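Local coordinates for protein alpha-fucosidase (Bifidobacterium bifidum, PDB 2EAB) that probably releases alpha-1,2-linked L-fucose from sugar chains by hydrolysis, this chain being the catalytic part of a larger, calcium-binding glycoside hydrolase, at residues Asn428-Tyr433 and Asn772-Asp777; Val515-Glu520 and Val818-Phe823. One frame throughout, in Å; residues are numbered along the deposited sequence.

Overall arrangement
Along the chain the four segments alternate: 428-433, 515-520, 772-777, then 818-823, so contacts 1 and 2 cross. Their centres lie about 13 Å apart. Contact 1 is buried within the helical catalytic domain, where a loop following helix 424-428 meets helix 767-780. Contact 2 lies at the surface and joins the end of helix 507-520, in the same domain, to the turn between strands 812-819 and 823-830 of the C-terminal antiparallel sheet. Y433 links them: its ring packs on E517 and A518, and its carbonyl oxygen touches V818. Together they join the helical core to the C-terminal beta domain.

Contact 1 (Asn428-Tyr433 and Asn772-Asp777); sequences NYWPTY and NTSGVD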
ATOM      1  N   ASN A 428      -1.100   1.035   1.114  1.00  5.57           N
ATOM      2  CA  ASN A 428      -0.556   0.433  -0.102  1.00  5.90           C
ATOM      3  C   ASN A 428      -1.228  -0.894  -0.429  1.00  5.97           C
ATOM      4  O   ASN A 428      -1.292  -1.284  -1.596  1.00  6.92           O
ATOM      5  CB  ASN A 428       0.946   0.176   0.035  1.00  6.01           C
ATOM      6  CG  ASN A 428       1.787   1.437  -0.050  1.00  5.24           C
ATOM      7  OD1 ASN A 428       1.284   2.557   0.012  1.00  5.67           O
ATOM      8  ND2 ASN A 428       3.096   1.246  -0.159  1.00  6.54           N
ATOM      9  N   TYR A 429      -1.686  -1.590   0.610  1.00  6.03           N
ATOM     10  CA  TYR A 429      -2.329  -2.892   0.460  1.00  6.10           C
ATOM     11  C   TYR A 429      -3.806  -2.898   0.839  1.00  6.61           C
ATOM     12  O   TYR A 429      -4.348  -3.926   1.271  1.00  7.51           O
ATOM     13  CB  TYR A 429      -1.507  -3.996   1.162  1.00  6.35           C
ATOM     14  CG  TYR A 429      -0.189  -4.186   0.449  1.00  6.12           C
ATOM     15  CD1 TYR A 429      -0.084  -5.070  -0.623  1.00  6.34           C
ATOM     16  CD2 TYR A 429       0.931  -3.431   0.794  1.00  6.10           C
ATOM     17  CE1 TYR A 429       1.111  -5.213  -1.318  1.00  6.40           C
ATOM     18  CE2 TYR A 429       2.128  -3.571   0.107  1.00  6.09           C
ATOM     19  CZ  TYR A 429       2.211  -4.460  -0.947  1.00  6.31           C
ATOM     20  OH  TYR A 429       3.403  -4.580  -1.621  1.00  6.29           O
ATOM     21  N   TRP A 430      -4.460  -1.748   0.674  1.00  6.05           N
ATOM     22  CA  TRP A 430      -5.918  -1.681   0.779  1.00  6.35           C
ATOM     23  C   TRP A 430      -6.700  -2.069  -0.480  1.00  6.14           C
ATOM     24  O   TRP A 430      -7.759  -2.669  -0.342  1.00  6.64           O
ATOM     25  CB  TRP A 430      -6.402  -0.316   1.267  1.00  6.96           C
ATOM     26  CG  TRP A 430      -6.181  -0.062   2.728  1.00  7.57           C
ATOM     27  CD1 TRP A 430      -5.845  -0.972   3.693  1.00  8.37           C
ATOM     28  CD2 TRP A 430      -6.309   1.199   3.392  1.00  8.03           C
ATOM     29  NE1 TRP A 430      -5.729  -0.343   4.917  1.00  8.11           N
ATOM     30  CE2 TRP A 430      -6.012   0.989   4.758  1.00  8.55           C
ATOM     31  CE3 TRP A 430      -6.643   2.490   2.964  1.00  9.15           C
ATOM     32  CZ2 TRP A 430      -6.035   2.032   5.699  1.00  9.03           C
ATOM     33  CZ3 TRP A 430      -6.663   3.522   3.899  1.00  9.83           C
ATOM     34  CH2 TRP A 430      -6.364   3.284   5.247  1.00  9.38           C
ATOM     35  N   PRO A 431      -6.242  -1.691  -1.696  1.00  6.17           N
ATOM     36  CA  PRO A 431      -7.031  -2.116  -2.870  1.00  6.45           C
ATOM     37  C   PRO A 431      -6.632  -3.471  -3.436  1.00  6.32           C
ATOM     38  O   PRO A 431      -7.240  -3.940  -4.396  1.00  6.43           O
ATOM     39  CB  PRO A 431      -6.705  -1.039  -3.901  1.00  6.65           C
ATOM     40  CG  PRO A 431      -5.285  -0.666  -3.589  1.00  6.81           C
ATOM     41  CD  PRO A 431      -5.110  -0.828  -2.087  1.00  6.61           C
ATOM     42  N   THR A 432      -5.623  -4.097  -2.854  1.00  6.35           N
ATOM     43  CA  THR A 432      -4.967  -5.226  -3.494  1.00  6.23           C
ATOM     44  C   THR A 432      -5.903  -6.407  -3.733  1.00  6.13           C
ATOM     45  O   THR A 432      -5.803  -7.080  -4.755  1.00  6.29           O
ATOM     46  CB  THR A 432      -3.755  -5.666  -2.662  1.00  6.38           C
ATOM     47  OG1 THR A 432      -3.042  -4.500  -2.227  1.00  6.42           O
ATOM     48  CG2 THR A 432      -2.828  -6.569  -3.470  1.00  7.19           C
ATOM     49  N   TYR A 433      -6.804  -6.653  -2.789  1.00  5.89           N
ATOM     50  CA  TYR A 433      -7.721  -7.776  -2.917  1.00  5.99           C
ATOM     51  C   TYR A 433      -9.025  -7.398  -3.611  1.00  5.89           C
ATOM     52  O   TYR A 433      -9.464  -8.089  -4.538  1.00  6.03           O
ATOM     53  CB  TYR A 433      -7.995  -8.391  -1.548  1.00  6.19           C
ATOM     54  CG  TYR A 433      -6.745  -8.640  -0.740  1.00  6.21           C
ATOM     55  CD1 TYR A 433      -5.880  -9.678  -1.074  1.00  6.41           C
ATOM     56  CD2 TYR A 433      -6.418  -7.823   0.346  1.00  6.42           C
ATOM     57  CE1 TYR A 433      -4.727  -9.903  -0.346  1.00  7.17           C
ATOM     58  CE2 TYR A 433      -5.266  -8.042   1.087  1.00  6.28           C
ATOM     59  CZ  TYR A 433      -4.433  -9.089   0.738  1.00  6.42           C
ATOM     60  OH  TYR A 433      -3.293  -9.327   1.468  1.00  6.95           O
ATOM     61  N   ASN A 772      -7.004   5.791  -3.055  1.00  6.19           N
ATOM     62  CA  ASN A 772      -8.047   6.180  -3.999  1.00  6.47           C
ATOM     63  C   ASN A 772      -8.728   4.951  -4.610  1.00  6.35           C
ATOM     64  O   ASN A 772      -9.957   4.827  -4.584  1.00  6.48           O
ATOM     65  CB  ASN A 772      -7.470   7.095  -5.087  1.00  6.81           C
ATOM     66  CG  ASN A 772      -8.500   7.487  -6.113  1.00  7.16           C
ATOM     67  OD1 ASN A 772      -8.855   6.685  -6.977  1.00  7.68           O
ATOM     68  ND2 ASN A 772      -8.992   8.718  -6.024  1.00  7.77           N
ATOM     69  N   THR A 773      -7.925   4.033  -5.138  1.00  6.72           N
ATOM     70  CA  THR A 773      -8.447   2.808  -5.747  1.00  6.83           C
ATOM     71  C   THR A 773      -9.295   2.040  -4.741  1.00  6.07           C
ATOM     72  O   THR A 773     -10.400   1.594  -5.059  1.00  6.11           O
ATOM     73  CB  THR A 773      -7.295   1.939  -6.275  1.00  6.85           C
ATOM     74  OG1 THR A 773      -6.555   2.702  -7.234  1.00  7.11           O
ATOM     75  CG2 THR A 773      -7.806   0.663  -6.934  1.00  7.62           C
ATOM     76  N   SER A 774      -8.798   1.914  -3.513  1.00  5.85           N
ATOM     77  CA  SER A 774      -9.547   1.223  -2.476  1.00  6.23           C
ATOM     78  C   SER A 774     -10.864   1.930  -2.182  1.00  6.38           C
ATOM     79  O   SER A 774     -11.901   1.280  -2.036  1.00  6.23           O
ATOM     80  CB  SER A 774      -8.729   1.112  -1.193  1.00  6.66           C
ATOM     81  OG  SER A 774      -9.485   0.485  -0.174  1.00  7.17           O
ATOM     82  N   GLY A 775     -10.823   3.257  -2.100  1.00  6.43           N
ATOM     83  CA  GLY A 775     -12.010   4.039  -1.763  1.00  6.50           C
ATOM     84  C   GLY A 775     -13.117   3.899  -2.792  1.00  6.47           C
ATOM     85  O   GLY A 775     -14.290   3.753  -2.450  1.00  6.81           O
ATOM     86  N   VAL A 776     -12.743   3.933  -4.065  1.00  6.40           N
ATOM     87  CA  VAL A 776     -13.704   3.695  -5.138  1.00  7.01           C
ATOM     88  C   VAL A 776     -14.287   2.281  -5.025  1.00  6.96           C
ATOM     89  O   VAL A 776     -15.505   2.098  -5.129  1.00  7.03           O
ATOM     90  CB  VAL A 776     -13.085   3.944  -6.527  1.00  7.17           C
ATOM     91  CG1 VAL A 776     -14.053   3.547  -7.631  1.00  7.88           C
ATOM     92  CG2 VAL A 776     -12.694   5.412  -6.674  1.00  7.88           C
ATOM     93  N   ASP A 777     -13.432   1.288  -4.791  1.00  6.74           N
ATOM     94  CA  ASP A 777     -13.921  -0.072  -4.573  1.00  7.06           C
ATOM     95  C   ASP A 777     -14.964  -0.108  -3.463  1.00  6.76           C
ATOM     96  O   ASP A 777     -16.021  -0.706  -3.641  1.00  6.80           O
ATOM     97  CB  ASP A 777     -12.782  -1.037  -4.234  1.00  6.97           C
ATOM     98  CG  ASP A 777     -11.971  -1.452  -5.450  1.00  7.11           C
ATOM     99  OD1 ASP A 777     -12.272  -0.990  -6.565  1.00  7.24           O
ATOM    100  OD2 ASP A 777     -11.018  -2.253  -5.287  1.00  8.10           O
TER
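S774 turns its hydroxyl anti to its own backbone N (chi1 178°), which brings OG against W430 CB, at 3.5 Å. In T773, the preceding residue, chi1 of -59° puts OG1 beside the backbone N and the methyl anti to it, and T773 CG2 comes to 3.6 Å from P431 CB. The other branch, T773 OG1, is thereby left to hydrogen-bond the carbonyl oxygen of Y376 on helix 365-386. P431 CB meets both helix residues, the methyl of T773 and the backbone of S774, with P431 CB 3.6 Å from S774 N. The small serine probably lets the backbones come close: the CA atoms of P431 and S774 are 4.2 Å apart, and S774 CB is 3.7 Å from W430 CB.

W430 contributes the root of its side chain rather than its indole. The bond to CB points at the helix, but the ring then leads away and meets F687 edge-to-face. No hydrogen bond joins the two segments, and the buried polar ends are satisfied elsewhere. S774 OG pairs with N730 OD1. In the D777 carboxylate, alongside the P431 carbonyl, OD2 bonds S434 OG and OD1 bonds Y376 OH, which together fix its rotation. P431 also rests on F770, a turn earlier on the same helix.

The P431 side chain is about 10 Å from that of S386, a calcium ligand, so this packing lies near the metal site without belonging to it. A non-helical loop laid on small residues of a buried helix in this way is part of the core of the (alpha/alpha)6 barrel, the catalytic fold of glycoside hydrolase family 95.

Contact 2 (Val515-Glu520 and Val818-Phe823); sequences VYEAYE and VARGNF. With EDO (1,2-ethanediol), chain I; EDO (1,2-ethanediol), chain G.
R820 and E520 lie side by side and point the same way, their guanidinium and carboxylate planes 90° apart. R820 NE donates to E520 OE1 at 2.8 Å, and the acceptor is met from above the carboxylate plane. E517, one helical turn earlier, comes across the arginine instead, its plane turned 73° from the guanidinium. A bend at chi2 (-146°) carries its carboxylate to the guanidinium edge, where R820 NH2 makes a nearly straight 2.7 Å bond to E517 OE2. Two carboxylates thus hold one extended arginine through two different nitrogens and probably stabilise its charged form. The arginine leaves strand 812-819 just where the hairpin turns, and N822 and F823 both face A819 there in a G1 beta bulge. In the turn just before the bulge, G821, with positive phi, donates its N to E520 O at 2.9 Å, taking up a carbonyl at the helix end. An ethanediol also bonds E520 O, and a second one spans E517 OE1 and R820 NH2. E520 is a ligand of a calcium site known for this protein; that ion is not bound to this chain, and Tris, probably from the crystallisation liquor, is hydrogen-bonded by E520 OE2 and also by E517 OE2.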
ATOM      1  N   VAL A 515      -2.577  -8.741   6.018  1.00  5.88           N
ATOM      2  CA  VAL A 515      -2.131 -10.114   5.815  1.00  6.45           C
ATOM      3  C   VAL A 515      -3.315 -11.083   5.884  1.00  6.30           C
ATOM      4  O   VAL A 515      -3.482 -11.919   4.992  1.00  6.48           O
ATOM      5  CB  VAL A 515      -1.006 -10.504   6.812  1.00  6.44           C
ATOM      6  CG1 VAL A 515      -0.668 -11.977   6.699  1.00  7.45           C
ATOM      7  CG2 VAL A 515       0.236  -9.665   6.560  1.00  6.90           C
ATOM      8  N   TYR A 516      -4.140 -10.962   6.924  1.00  6.19           N
ATOM      9  CA  TYR A 516      -5.292 -11.848   7.067  1.00  6.27           C
ATOM     10  C   TYR A 516      -6.270 -11.715   5.897  1.00  6.25           C
ATOM     11  O   TYR A 516      -6.909 -12.695   5.499  1.00  6.26           O
ATOM     12  CB  TYR A 516      -6.007 -11.651   8.414  1.00  6.53           C
ATOM     13  CG  TYR A 516      -7.136 -12.641   8.577  1.00  7.13           C
ATOM     14  CD1 TYR A 516      -6.868 -13.984   8.811  1.00  7.73           C
ATOM     15  CD2 TYR A 516      -8.469 -12.251   8.440  1.00  8.04           C
ATOM     16  CE1 TYR A 516      -7.891 -14.919   8.921  1.00  9.05           C
ATOM     17  CE2 TYR A 516      -9.505 -13.188   8.555  1.00  9.15           C
ATOM     18  CZ  TYR A 516      -9.200 -14.517   8.790  1.00  8.64           C
ATOM     19  OH  TYR A 516     -10.202 -15.463   8.899  1.00 10.02           O
ATOM     20  N   GLU A 517      -6.387 -10.510   5.343  1.00  6.12           N
ATOM     21  CA  GLU A 517      -7.256 -10.306   4.186  1.00  6.25           C
ATOM     22  C   GLU A 517      -6.882 -11.183   2.993  1.00  6.15           C
ATOM     23  O   GLU A 517      -7.746 -11.536   2.194  1.00  6.12           O
ATOM     24  CB  GLU A 517      -7.302  -8.836   3.781  1.00  6.19           C
ATOM     25  CG  GLU A 517      -7.983  -7.963   4.812  1.00  6.88           C
ATOM     26  CD  GLU A 517      -8.761  -6.819   4.215  1.00  7.04           C
ATOM     27  OE1 GLU A 517      -8.375  -6.317   3.136  1.00  7.27           O
ATOM     28  OE2 GLU A 517      -9.772  -6.420   4.828  1.00  8.40           O
ATOM     29  N   ALA A 518      -5.609 -11.552   2.873  1.00  6.19           N
ATOM     30  CA  ALA A 518      -5.210 -12.468   1.808  1.00  6.69           C
ATOM     31  C   ALA A 518      -5.979 -13.779   1.904  1.00  6.46           C
ATOM     32  O   ALA A 518      -6.331 -14.368   0.876  1.00  7.18           O
ATOM     33  CB  ALA A 518      -3.716 -12.714   1.839  1.00  6.93           C
ATOM     34  N   TYR A 519      -6.235 -14.232   3.131  1.00  6.38           N
ATOM     35  CA  TYR A 519      -7.091 -15.391   3.343  1.00  6.76           C
ATOM     36  C   TYR A 519      -8.579 -15.070   3.166  1.00  6.63           C
ATOM     37  O   TYR A 519      -9.303 -15.822   2.503  1.00  6.91           O
ATOM     38  CB  TYR A 519      -6.846 -16.055   4.703  1.00  7.42           C
ATOM     39  CG  TYR A 519      -7.750 -17.246   4.892  1.00  8.87           C
ATOM     40  CD1 TYR A 519      -7.596 -18.370   4.082  1.00  9.96           C
ATOM     41  CD2 TYR A 519      -8.785 -17.243   5.824  1.00  9.92           C
ATOM     42  CE1 TYR A 519      -8.422 -19.471   4.203  1.00 11.19           C
ATOM     43  CE2 TYR A 519      -9.634 -18.363   5.953  1.00  9.89           C
ATOM     44  CZ  TYR A 519      -9.427 -19.461   5.135  1.00 10.52           C
ATOM     45  OH  TYR A 519     -10.231 -20.573   5.235  1.00 11.95           O
ATOM     46  N   GLU A 520      -9.046 -13.965   3.748  1.00  6.74           N
ATOM     47  CA  GLU A 520     -10.465 -13.595   3.637  1.00  7.34           C
ATOM     48  C   GLU A 520     -10.946 -13.625   2.199  1.00  7.10           C
ATOM     49  O   GLU A 520     -12.032 -14.127   1.906  1.00  7.59           O
ATOM     50  CB  GLU A 520     -10.702 -12.173   4.103  1.00  8.00           C
ATOM     51  CG  GLU A 520     -10.708 -11.932   5.567  1.00  8.73           C
ATOM     52  CD  GLU A 520     -11.017 -10.476   5.866  1.00  9.32           C
ATOM     53  OE1 GLU A 520     -10.670  -9.614   5.025  1.00  9.03           O
ATOM     54  OE2 GLU A 520     -11.595 -10.180   6.928  1.00  9.85           O
ATOM     55  N   VAL A 818     -13.570  -8.013  -6.221  1.00  7.19           N
ATOM     56  CA  VAL A 818     -13.601  -9.232  -5.428  1.00  7.33           C
ATOM     57  C   VAL A 818     -14.156  -8.926  -4.048  1.00  7.06           C
ATOM     58  O   VAL A 818     -13.784  -7.919  -3.418  1.00  7.29           O
ATOM     59  CB  VAL A 818     -12.204  -9.906  -5.330  1.00  7.50           C
ATOM     60  CG1 VAL A 818     -12.313 -11.272  -4.672  1.00  7.70           C
ATOM     61  CG2 VAL A 818     -11.581 -10.055  -6.707  1.00  8.40           C
ATOM     62  N   ALA A 819     -15.065  -9.795  -3.604  1.00  6.59           N
ATOM     63  CA  ALA A 819     -15.638  -9.749  -2.267  1.00  6.85           C
ATOM     64  C   ALA A 819     -15.062 -10.853  -1.398  1.00  6.45           C
ATOM     65  O   ALA A 819     -14.678 -11.923  -1.885  1.00  6.45           O
ATOM     66  CB  ALA A 819     -17.150  -9.883  -2.342  1.00  7.11           C
ATOM     67  N   ARG A 820     -15.013 -10.579  -0.102  1.00  6.34           N
ATOM     68  CA  ARG A 820     -14.607 -11.575   0.875  1.00  6.57           C
ATOM     69  C   ARG A 820     -15.444 -12.851   0.728  1.00  6.37           C
ATOM     70  O   ARG A 820     -16.629 -12.805   0.376  1.00  6.52           O
ATOM     71  CB  ARG A 820     -14.687 -10.992   2.283  1.00  6.26           C
ATOM     72  CG  ARG A 820     -13.608  -9.942   2.517  1.00  6.81           C
ATOM     73  CD  ARG A 820     -13.750  -9.287   3.874  1.00  6.52           C
ATOM     74  NE  ARG A 820     -12.853  -8.147   4.071  1.00  6.52           N
ATOM     75  CZ  ARG A 820     -13.121  -6.910   3.663  1.00  6.96           C
ATOM     76  NH1 ARG A 820     -14.250  -6.655   3.008  1.00  6.66           N
ATOM     77  NH2 ARG A 820     -12.261  -5.929   3.910  1.00  7.58           N
ATOM     78  N   GLY A 821     -14.806 -13.994   0.963  1.00  6.65           N
ATOM     79  CA  GLY A 821     -15.401 -15.294   0.642  1.00  7.02           C
ATOM     80  C   GLY A 821     -15.016 -15.773  -0.746  1.00  6.90           C
ATOM     81  O   GLY A 821     -15.304 -16.917  -1.124  1.00  7.49           O
ATOM     82  N   ASN A 822     -14.349 -14.895  -1.495  1.00  6.79           N
ATOM     83  CA  ASN A 822     -13.860 -15.158  -2.848  1.00  6.84           C
ATOM     84  C   ASN A 822     -14.990 -15.251  -3.865  1.00  7.08           C
ATOM     85  O   ASN A 822     -15.265 -16.317  -4.445  1.00  7.44           O
ATOM     86  CB  ASN A 822     -12.926 -16.375  -2.912  1.00  7.07           C
ATOM     87  CG  ASN A 822     -12.009 -16.331  -4.114  1.00  6.86           C
ATOM     88  OD1 ASN A 822     -12.196 -15.517  -5.022  1.00  7.50           O
ATOM     89  ND2 ASN A 822     -11.008 -17.194  -4.127  1.00  7.50           N
ATOM     90  N   PHE A 823     -15.640 -14.107  -4.056  1.00  7.02           N
ATOM     91  CA  PHE A 823     -16.631 -13.931  -5.105  1.00  7.06           C
ATOM     92  C   PHE A 823     -16.160 -12.806  -6.010  1.00  7.25           C
ATOM     93  O   PHE A 823     -15.746 -11.749  -5.521  1.00  7.73           O
ATOM     94  CB  PHE A 823     -17.988 -13.521  -4.527  1.00  7.42           C
ATOM     95  CG  PHE A 823     -18.584 -14.516  -3.578  1.00  6.91           C
ATOM     96  CD1 PHE A 823     -19.491 -15.469  -4.029  1.00  7.73           C
ATOM     97  CD2 PHE A 823     -18.270 -14.478  -2.225  1.00  7.86           C
ATOM     98  CE1 PHE A 823     -20.059 -16.389  -3.148  1.00  7.75           C
ATOM     99  CE2 PHE A 823     -18.830 -15.393  -1.334  1.00  8.30           C
ATOM    100  CZ  PHE A 823     -19.731 -16.349  -1.800  1.00  8.17           C
TER
HETATM  101  C1  EDO I4812     -13.036 -17.179   4.452  1.00 41.98           C
HETATM  102  O1  EDO I4812     -12.614 -15.882   4.980  1.00 40.66           O
HETATM  103  C2  EDO I4812     -11.912 -17.320   3.371  1.00 42.33           C
HETATM  104  O2  EDO I4812     -12.842 -17.053   1.973  1.00 41.15           O
HETATM  105  C1  EDO G4807     -11.043  -2.558   3.411  1.00 42.74           C
HETATM  106  O1  EDO G4807     -12.431  -3.053   3.062  1.00 37.02           O
HETATM  107  C2  EDO G4807     -10.102  -3.044   2.239  1.00 43.60           C
HETATM  108  O2  EDO G4807     -10.208  -4.488   2.175  1.00 37.12           O